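Acid phosphatase (Bacillus anthracis, PDB 2I34) probably hydrolyses phosphate monoesters at acidic pH, as a magnesium-binding phosphatase of the HAD superfamily, subfamily IIIB. Local coordinates at residues I120-N125 with G142-T147. Numbering follows the deposited sequence.
Sequences IYYISN and GAPQAT. With WO4 (tungstate(VI)ion), chain D.
In the Rossmann-like core of this HAD phosphatase, Y122 and I120 of strand 119-125 meet the loop that leads from helix 131-141 to strand 151-154. The phenol of Y122 reaches the loop and donates a hydrogen bond to P144 O (OH to O, 2.8 Å), satisfying a carbonyl in a buried setting; a phenol suits because its flat ring fills apolar space while its end stays polar. P144 O and Q145 O both lie at the ring's edge, near its plane, whereas I120 CG2 lies over one face, toward the rim, and A143 CB packs 3.6 Å from Y122 OH. The long side chain of Q145, extended beyond CG, lets a loop residue offer an amide oxygen to the strand: I120 N donates a nearly straight bond to Q145 OE1 (2.9 Å, 164°). P144 suits by its apolar ring, whose CG meets I120 CD1 at 3.9 Å. At the strand's other end N125 N binds tungstate O4 (2.8 Å), and S124 OG, anti to the backbone N (chi1 171°), is directed at O3; K161 NZ and D67 N also hydrogen-bond this oxyanion, consistent with a phosphate mimic. Strand, helix and returning loop form a beta-alpha-beta crossover of the HAD fold, the anion at the strand's C-terminal end.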
loop_
_atom_site.group_PDB
_atom_site.type_symbol
_atom_site.label_atom_id
_atom_site.label_comp_id
_atom_site.label_asym_id
_atom_site.label_seq_id
_atom_site.Cartn_x
_atom_site.Cartn_y
_atom_site.Cartn_z
ATOM N N ILE A 120 2.154 -24.638 2.217
ATOM C CA ILE A 120 1.628 -23.325 2.557
ATOM C C ILE A 120 1.053 -23.408 3.954
ATOM O O ILE A 120 0.312 -24.343 4.264
ATOM C CB ILE A 120 0.456 -22.941 1.639
ATOM C CG1 ILE A 120 0.914 -22.805 0.177
ATOM C CG2 ILE A 120 -0.221 -21.669 2.130
ATOM C CD1 ILE A 120 -0.194 -23.124 -0.832
ATOM N N TYR A 121 1.365 -22.414 4.784
ATOM C CA TYR A 121 0.738 -22.294 6.112
ATOM C C TYR A 121 0.080 -20.939 6.255
ATOM O O TYR A 121 0.719 -19.894 6.074
ATOM C CB TYR A 121 1.750 -22.557 7.238
ATOM C CG TYR A 121 2.248 -23.970 7.148
ATOM C CD1 TYR A 121 1.529 -25.020 7.726
ATOM C CD2 TYR A 121 3.386 -24.279 6.399
ATOM C CE1 TYR A 121 1.952 -26.335 7.592
ATOM C CE2 TYR A 121 3.832 -25.607 6.276
ATOM C CZ TYR A 121 3.100 -26.625 6.863
ATOM O OH TYR A 121 3.510 -27.935 6.724
ATOM N N TYR A 122 -1.212 -20.991 6.550
ATOM C CA TYR A 122 -2.018 -19.812 6.788
ATOM C C TYR A 122 -2.003 -19.578 8.291
ATOM O O TYR A 122 -2.693 -20.255 9.056
ATOM C CB TYR A 122 -3.447 -20.018 6.280
ATOM C CG TYR A 122 -3.568 -20.449 4.828
ATOM C CD1 TYR A 122 -3.470 -19.512 3.797
ATOM C CD2 TYR A 122 -3.820 -21.778 4.488
ATOM C CE1 TYR A 122 -3.613 -19.879 2.471
ATOM C CE2 TYR A 122 -3.943 -22.172 3.139
ATOM C CZ TYR A 122 -3.845 -21.199 2.132
ATOM O OH TYR A 122 -3.986 -21.525 0.788
ATOM N N ILE A 123 -1.165 -18.642 8.707
ATOM C CA ILE A 123 -1.001 -18.353 10.107
ATOM C C ILE A 123 -1.776 -17.059 10.345
ATOM O O ILE A 123 -1.346 -15.999 9.910
ATOM C CB ILE A 123 0.495 -18.245 10.503
ATOM C CG1 ILE A 123 1.180 -19.580 10.236
ATOM C CG2 ILE A 123 0.641 -17.865 11.977
ATOM C CD1 ILE A 123 2.641 -19.674 10.750
ATOM N N SER A 124 -2.890 -17.188 11.071
ATOM C CA SER A 124 -3.902 -16.146 11.213
ATOM C C SER A 124 -4.346 -16.015 12.669
ATOM O O SER A 124 -4.470 -17.016 13.385
ATOM C CB SER A 124 -5.117 -16.504 10.346
ATOM O OG SER A 124 -6.214 -15.645 10.594
ATOM N N ASN A 125 -4.607 -14.776 13.081
ATOM C CA ASN A 125 -5.119 -14.480 14.404
ATOM C C ASN A 125 -6.638 -14.524 14.526
ATOM O O ASN A 125 -7.182 -14.158 15.556
ATOM C CB ASN A 125 -4.544 -13.157 14.903
ATOM C CG ASN A 125 -3.096 -13.298 15.325
ATOM O OD1 ASN A 125 -2.581 -14.411 15.408
ATOM N ND2 ASN A 125 -2.443 -12.184 15.609
ATOM N N GLY A 142 -11.222 -21.169 -3.252
ATOM C CA GLY A 142 -10.338 -22.118 -3.920
ATOM C C GLY A 142 -8.896 -22.021 -3.450
ATOM O O GLY A 142 -7.970 -22.272 -4.215
ATOM N N ALA A 143 -8.697 -21.650 -2.184
ATOM C CA ALA A 143 -7.350 -21.642 -1.621
ATOM C C ALA A 143 -6.860 -23.085 -1.411
ATOM O O ALA A 143 -7.580 -23.908 -0.855
ATOM C CB ALA A 143 -7.325 -20.864 -0.312
ATOM N N PRO A 144 -5.647 -23.408 -1.887
ATOM C CA PRO A 144 -5.119 -24.752 -1.662
ATOM C C PRO A 144 -4.805 -25.084 -0.196
ATOM O O PRO A 144 -4.664 -24.189 0.643
ATOM C CB PRO A 144 -3.855 -24.791 -2.524
ATOM C CG PRO A 144 -3.517 -23.440 -2.825
ATOM C CD PRO A 144 -4.742 -22.592 -2.712
ATOM N N GLN A 145 -4.730 -26.376 0.101
ATOM C CA GLN A 145 -4.365 -26.855 1.437
ATOM C C GLN A 145 -5.206 -26.168 2.544
ATOM O O GLN A 145 -4.679 -25.728 3.563
ATOM C CB GLN A 145 -2.846 -26.670 1.666
ATOM C CG GLN A 145 -1.947 -27.408 0.662
ATOM C CD GLN A 145 -0.515 -26.871 0.635
ATOM O OE1 GLN A 145 0.054 -26.549 1.671
ATOM N NE2 GLN A 145 0.067 -26.748 -0.572
ATOM N N ALA A 146 -6.522 -26.104 2.332
ATOM C CA ALA A 146 -7.450 -25.501 3.288
ATOM C C ALA A 146 -7.864 -26.503 4.362
ATOM O O ALA A 146 -9.039 -26.876 4.453
ATOM C CB ALA A 146 -8.689 -24.955 2.551
ATOM N N THR A 147 -6.894 -26.919 5.181
ATOM C CA THR A 147 -7.095 -27.977 6.179
ATOM C C THR A 147 -6.559 -27.556 7.535
ATOM O O THR A 147 -5.730 -26.652 7.620
ATOM C CB THR A 147 -6.353 -29.266 5.774
ATOM O OG1 THR A 147 -4.933 -29.037 5.788
ATOM C CG2 THR A 147 -6.781 -29.711 4.384
HETATM W W WO4 D . -4.973 -12.096 10.464
HETATM O O1 WO4 D . -6.582 -11.822 11.676
HETATM O O2 WO4 D . -4.772 -10.347 9.452
HETATM O O3 WO4 D . -5.674 -13.607 9.362
HETATM O O4 WO4 D . -3.502 -12.561 11.771
#